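Local structure of putative glycosylhydrolase (Parabacteroides distasonis, 3S5Q) at residues I140-G144 and Q145-I149; L180-Y184 and A185-T189. The protein is probably a glycoside hydrolase of the 3-keto-disaccharide hydrolase family, built on a concanavalin A-like lectin/glucanase fold. All blocks are in the same frame, centred on the assembly; numbering follows the deposited sequence.

Contact 1 of 2, residues I140-G144 and Q145-I149; sequences ITAKG and QQIDI
T141 and D148 form a hydrogen-bonded pair of this tight antiparallel beta hairpin. T141 N donates to D148 O at 2.7 Å, and D148 N returns to T141 O at 2.9 Å. At the next hydrogen-bonded pair, beside the turn, K143 and Q146 exchange two further backbone bonds. The one from Q146 N to K143 O (3.0 Å) closes the type II' turn in which the chain reverses, with G144 and Q145 at its corners. A water links T141 OG1 with D148 O.

On the face carrying T141, K143, Q146 and D148, Q146 bends at chi2 (56°) and turns its amide forward along its own strand toward D148. NE2 then gives D148 OD2 a 3.1 Å bond close to the amide plane, meeting OD2 on its syn side but tilted out of the carboxylate plane; D148 OD1 is held by S158 and H155. The other face is apolar: CD1 of I147 curls over the turn, 4.0 Å from A142 CA and 3.7 Å from G144 O, an oxygen that is hydrogen-bonded to Y81 OH.

Strand 140-143 pairs on its far side with strand 62-70 and strand 146-149 with strand 154-160, while I140, A142 and I147 pack against strand 75-82 of the second sheet.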
loop_
_atom_site.group_PDB
_atom_site.type_symbol
_atom_site.label_atom_id
_atom_site.label_comp_id
_atom_site.label_asym_id
_atom_site.label_seq_id
_atom_site.Cartn_x
_atom_site.Cartn_y
_atom_site.Cartn_z
ATOM N N ILE A 140 1.708 0.881 -7.324
ATOM C CA ILE A 140 3.019 1.144 -6.693
ATOM C C ILE A 140 4.088 0.628 -7.649
ATOM O O ILE A 140 4.133 -0.562 -7.933
ATOM C CB ILE A 140 3.167 0.451 -5.329
ATOM C CG1 ILE A 140 2.057 0.905 -4.349
ATOM C CG2 ILE A 140 4.653 0.642 -4.769
ATOM C CD1 ILE A 140 1.773 -0.039 -3.207
ATOM N N THR A 141 4.932 1.528 -8.134
ATOM C CA THR A 141 6.084 1.133 -8.964
ATOM C C THR A 141 7.270 1.209 -8.037
ATOM O O THR A 141 7.533 2.269 -7.461
ATOM C CB THR A 141 6.301 2.015 -10.216
ATOM O OG1 THR A 141 5.102 2.024 -11.012
ATOM C CG2 THR A 141 7.493 1.472 -11.076
ATOM N N ALA A 142 7.949 0.068 -7.899
ATOM C CA ALA A 142 9.081 -0.123 -6.970
ATOM C C ALA A 142 10.284 -0.573 -7.763
ATOM O O ALA A 142 10.515 -1.779 -7.994
ATOM C CB ALA A 142 8.737 -1.164 -5.879
ATOM N N LYS A 143 11.076 0.389 -8.198
ATOM C CA LYS A 143 12.189 0.072 -9.095
ATOM C C LYS A 143 13.471 0.468 -8.390
ATOM O O LYS A 143 13.889 1.618 -8.435
ATOM C CB LYS A 143 12.010 0.798 -10.433
ATOM C CG LYS A 143 12.741 0.156 -11.584
ATOM C CD LYS A 143 12.761 1.067 -12.780
ATOM C CE LYS A 143 12.346 0.333 -14.015
ATOM N NZ LYS A 143 11.830 1.274 -15.054
ATOM N N GLY A 144 14.072 -0.493 -7.705
ATOM C CA GLY A 144 15.135 -0.211 -6.752
ATOM C C GLY A 144 14.770 0.936 -5.802
ATOM O O GLY A 144 13.770 0.898 -5.086
ATOM N N GLN A 145 15.619 1.959 -5.770
ATOM C CA GLN A 145 15.379 3.091 -4.875
ATOM C C GLN A 145 14.330 4.113 -5.362
ATOM O O GLN A 145 13.907 4.990 -4.589
ATOM C CB GLN A 145 16.679 3.781 -4.558
ATOM C CG GLN A 145 17.660 2.920 -3.787
ATOM C CD GLN A 145 18.896 3.706 -3.354
ATOM O OE1 GLN A 145 19.671 4.189 -4.192
ATOM N NE2 GLN A 145 19.096 3.824 -2.037
ATOM N N GLN A 146 13.825 3.929 -6.577
ATOM C CA GLN A 146 12.817 4.831 -7.143
ATOM C C GLN A 146 11.409 4.292 -6.901
ATOM O O GLN A 146 11.055 3.230 -7.401
ATOM C CB GLN A 146 13.133 5.068 -8.645
ATOM C CG GLN A 146 12.217 6.119 -9.319
ATOM C CD GLN A 146 12.238 7.481 -8.603
ATOM O OE1 GLN A 146 13.306 8.018 -8.296
ATOM N NE2 GLN A 146 11.058 8.033 -8.346
ATOM N N ILE A 147 10.634 5.013 -6.089
ATOM C CA ILE A 147 9.292 4.602 -5.690
ATOM C C ILE A 147 8.299 5.593 -6.290
ATOM O O ILE A 147 8.460 6.777 -6.101
ATOM C CB ILE A 147 9.103 4.582 -4.167
ATOM C CG1 ILE A 147 10.228 3.752 -3.491
ATOM C CG2 ILE A 147 7.661 4.101 -3.803
ATOM C CD1 ILE A 147 10.455 2.359 -4.121
ATOM N N ASP A 148 7.307 5.088 -7.014
ATOM C CA ASP A 148 6.245 5.910 -7.580
ATOM C C ASP A 148 4.890 5.338 -7.240
ATOM O O ASP A 148 4.678 4.149 -7.365
ATOM C CB ASP A 148 6.435 6.057 -9.082
ATOM C CG ASP A 148 7.607 6.976 -9.417
ATOM O OD1 ASP A 148 7.408 8.221 -9.408
ATOM O OD2 ASP A 148 8.721 6.454 -9.632
ATOM N N ILE A 149 4.008 6.210 -6.756
ATOM C CA ILE A 149 2.671 5.812 -6.343
ATOM C C ILE A 149 1.623 6.579 -7.146
ATOM O O ILE A 149 1.638 7.814 -7.209
ATOM C CB ILE A 149 2.459 6.047 -4.828
ATOM C CG1 ILE A 149 3.517 5.250 -4.034
ATOM C CG2 ILE A 149 1.032 5.668 -4.428
ATOM C CD1 ILE A 149 3.727 5.742 -2.656
HETATM O O HOH W 1 2.964 3.725 -10.024
#

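Contact 2 of 2, residues L180-Y184 and A185-T189; sequences LPIPY and ANMPT. With EDO (1,2-ethanediol), chain J.
The selenomethionine M187 keeps CG beside its own backbone N (chi1 -66°), which sets CG against Y184, and the bend at chi2 (-66°) carries SE to I182. The compact fold of the chain here comes from two overlapping beta turns, P183-N186 and Y184-M187, in the long loop between strands 154-160 and 192-195. N186 N bonds P183 O at 2.9 Å, whereas the bond from M187 N to Y184 O closing the second turn is weak.

Y184 and M187 extend side by side in the same direction. The methylene carbon CG of M187 sits 3.7 Å from Y184 CD1, and SE makes an oblique Met-aromatic contact with the ring, 5.4 Å from its centroid. I182 crosses the selenomethionine at about a right angle, with CG2 3.7 Å from SE. At the start of the turns, the amide nitrogen ND2 of N186 lies beside the P183 ring, 3.9 Å from P183 CG. Elsewhere, the buried Y184 ring stacks with H120 and its side chain touches W164, both in other loops.

Beyond the turns, T189 OG1 accepts a hydrogen bond from a 1,2-ethanediol, probably left from the crystallisation liquor. A water donates to both Y184 O (2.8 Å) and M187 O (2.7 Å), bridging the two carbonyls.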
loop_
_atom_site.group_PDB
_atom_site.type_symbol
_atom_site.label_atom_id
_atom_site.label_comp_id
_atom_site.label_asym_id
_atom_site.label_seq_id
_atom_site.Cartn_x
_atom_site.Cartn_y
_atom_site.Cartn_z
ATOM N N LEU A 180 10.530 4.222 13.065
ATOM C CA LEU A 180 11.039 3.945 11.722
ATOM C C LEU A 180 12.478 4.501 11.608
ATOM O O LEU A 180 12.703 5.508 10.923
ATOM C CB LEU A 180 10.122 4.569 10.645
ATOM C CG LEU A 180 8.628 4.180 10.668
ATOM C CD1 LEU A 180 7.829 4.997 9.599
ATOM C CD2 LEU A 180 8.464 2.665 10.477
ATOM N N PRO A 181 13.440 3.856 12.303
ATOM C CA PRO A 181 14.746 4.502 12.526
ATOM C C PRO A 181 15.784 4.308 11.416
ATOM O O PRO A 181 16.817 4.963 11.451
ATOM C CB PRO A 181 15.239 3.873 13.861
ATOM C CG PRO A 181 14.525 2.553 13.972
ATOM C CD PRO A 181 13.213 2.715 13.216
ATOM N N ILE A 182 15.546 3.405 10.463
ATOM C CA ILE A 182 16.589 3.073 9.516
ATOM C C ILE A 182 16.560 4.065 8.376
ATOM O O ILE A 182 15.511 4.258 7.794
ATOM C CB ILE A 182 16.444 1.638 8.945
ATOM C CG1 ILE A 182 16.122 0.623 10.071
ATOM C CG2 ILE A 182 17.719 1.274 8.112
ATOM C CD1 ILE A 182 17.101 0.611 11.193
ATOM N N PRO A 183 17.721 4.681 8.029
ATOM C CA PRO A 183 17.741 5.635 6.938
ATOM C C PRO A 183 17.222 4.922 5.699
ATOM O O PRO A 183 17.684 3.831 5.389
ATOM C CB PRO A 183 19.236 6.000 6.807
ATOM C CG PRO A 183 19.781 5.749 8.110
ATOM C CD PRO A 183 19.040 4.554 8.646
ATOM N N TYR A 184 16.200 5.461 5.051
ATOM C CA TYR A 184 15.646 4.727 3.919
ATOM C C TYR A 184 16.607 4.637 2.749
ATOM O O TYR A 184 16.425 3.750 1.899
ATOM C CB TYR A 184 14.328 5.311 3.473
ATOM C CG TYR A 184 13.132 4.803 4.217
ATOM C CD1 TYR A 184 13.242 4.124 5.438
ATOM C CD2 TYR A 184 11.862 5.037 3.706
ATOM C CE1 TYR A 184 12.094 3.675 6.109
ATOM C CE2 TYR A 184 10.716 4.584 4.368
ATOM C CZ TYR A 184 10.843 3.920 5.562
ATOM O OH TYR A 184 9.692 3.513 6.173
ATOM N N ALA A 185 17.651 5.484 2.715
ATOM C CA ALA A 185 18.762 5.314 1.723
ATOM C C ALA A 185 19.518 4.005 1.900
ATOM O O ALA A 185 20.150 3.515 0.950
ATOM C CB ALA A 185 19.754 6.509 1.762
ATOM N N ASN A 186 19.454 3.440 3.107
ATOM C CA ASN A 186 20.160 2.181 3.441
ATOM C C ASN A 186 19.304 0.886 3.429
ATOM O O ASN A 186 19.788 -0.218 3.752
ATOM C CB ASN A 186 20.826 2.358 4.807
ATOM C CG ASN A 186 21.939 3.432 4.798
ATOM O OD1 ASN A 186 22.382 3.889 3.734
ATOM N ND2 ASN A 186 22.416 3.800 5.987
HETATM N N MSE A 187 18.017 1.037 3.099
HETATM C CA MSE A 187 17.053 -0.048 3.035
HETATM C C MSE A 187 17.261 -0.874 1.763
HETATM O O MSE A 187 17.329 -0.302 0.673
HETATM C CB MSE A 187 15.636 0.531 3.042
HETATM C CG MSE A 187 15.232 1.243 4.374
HETATM SE SE MSE A 187 15.122 0.034 5.859
HETATM C CE MSE A 187 13.424 -0.713 5.624
ATOM N N PRO A 188 17.392 -2.220 1.893
ATOM C CA PRO A 188 17.294 -3.145 0.762
ATOM C C PRO A 188 16.068 -2.885 -0.098
ATOM O O PRO A 188 15.021 -2.559 0.452
ATOM C CB PRO A 188 17.106 -4.498 1.435
ATOM C CG PRO A 188 17.838 -4.375 2.704
ATOM C CD PRO A 188 17.447 -2.967 3.163
ATOM N N THR A 189 16.212 -3.027 -1.417
ATOM C CA THR A 189 15.116 -2.765 -2.356
ATOM C C THR A 189 14.549 -4.087 -2.901
ATOM O O THR A 189 14.109 -4.171 -4.048
ATOM C CB THR A 189 15.564 -1.795 -3.458
ATOM O OG1 THR A 189 16.681 -2.356 -4.174
ATOM C CG2 THR A 189 15.974 -0.441 -2.824
HETATM C C1 EDO J . 19.951 -0.808 -5.865
HETATM O O1 EDO J . 19.469 0.208 -6.735
HETATM C C2 EDO J . 19.215 -0.592 -4.551
HETATM O O2 EDO J . 19.347 -1.742 -3.712
HETATM O O HOH W 2 17.024 2.223 -0.347
#

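From the N terminus, contact 1 comes first: strand 135-143 turns directly into strand 146-151, closing a hairpin within the larger antiparallel sheet. The chain then runs through strand 154-160 and into a long loop, where contact 2 folds residues 180-189 back on themselves before strand 192-195 enters the second sheet. The two contacts are therefore in series, neither nested nor crossed. Their centres are 14 Å apart, yet they touch at the hairpin turn, where Q145 NE2 packs 3.2 Å from A185 O and G144 O lies 3.4 Å from T189 CG2. The loop leading to one sheet thus rests against the hairpin end of the other.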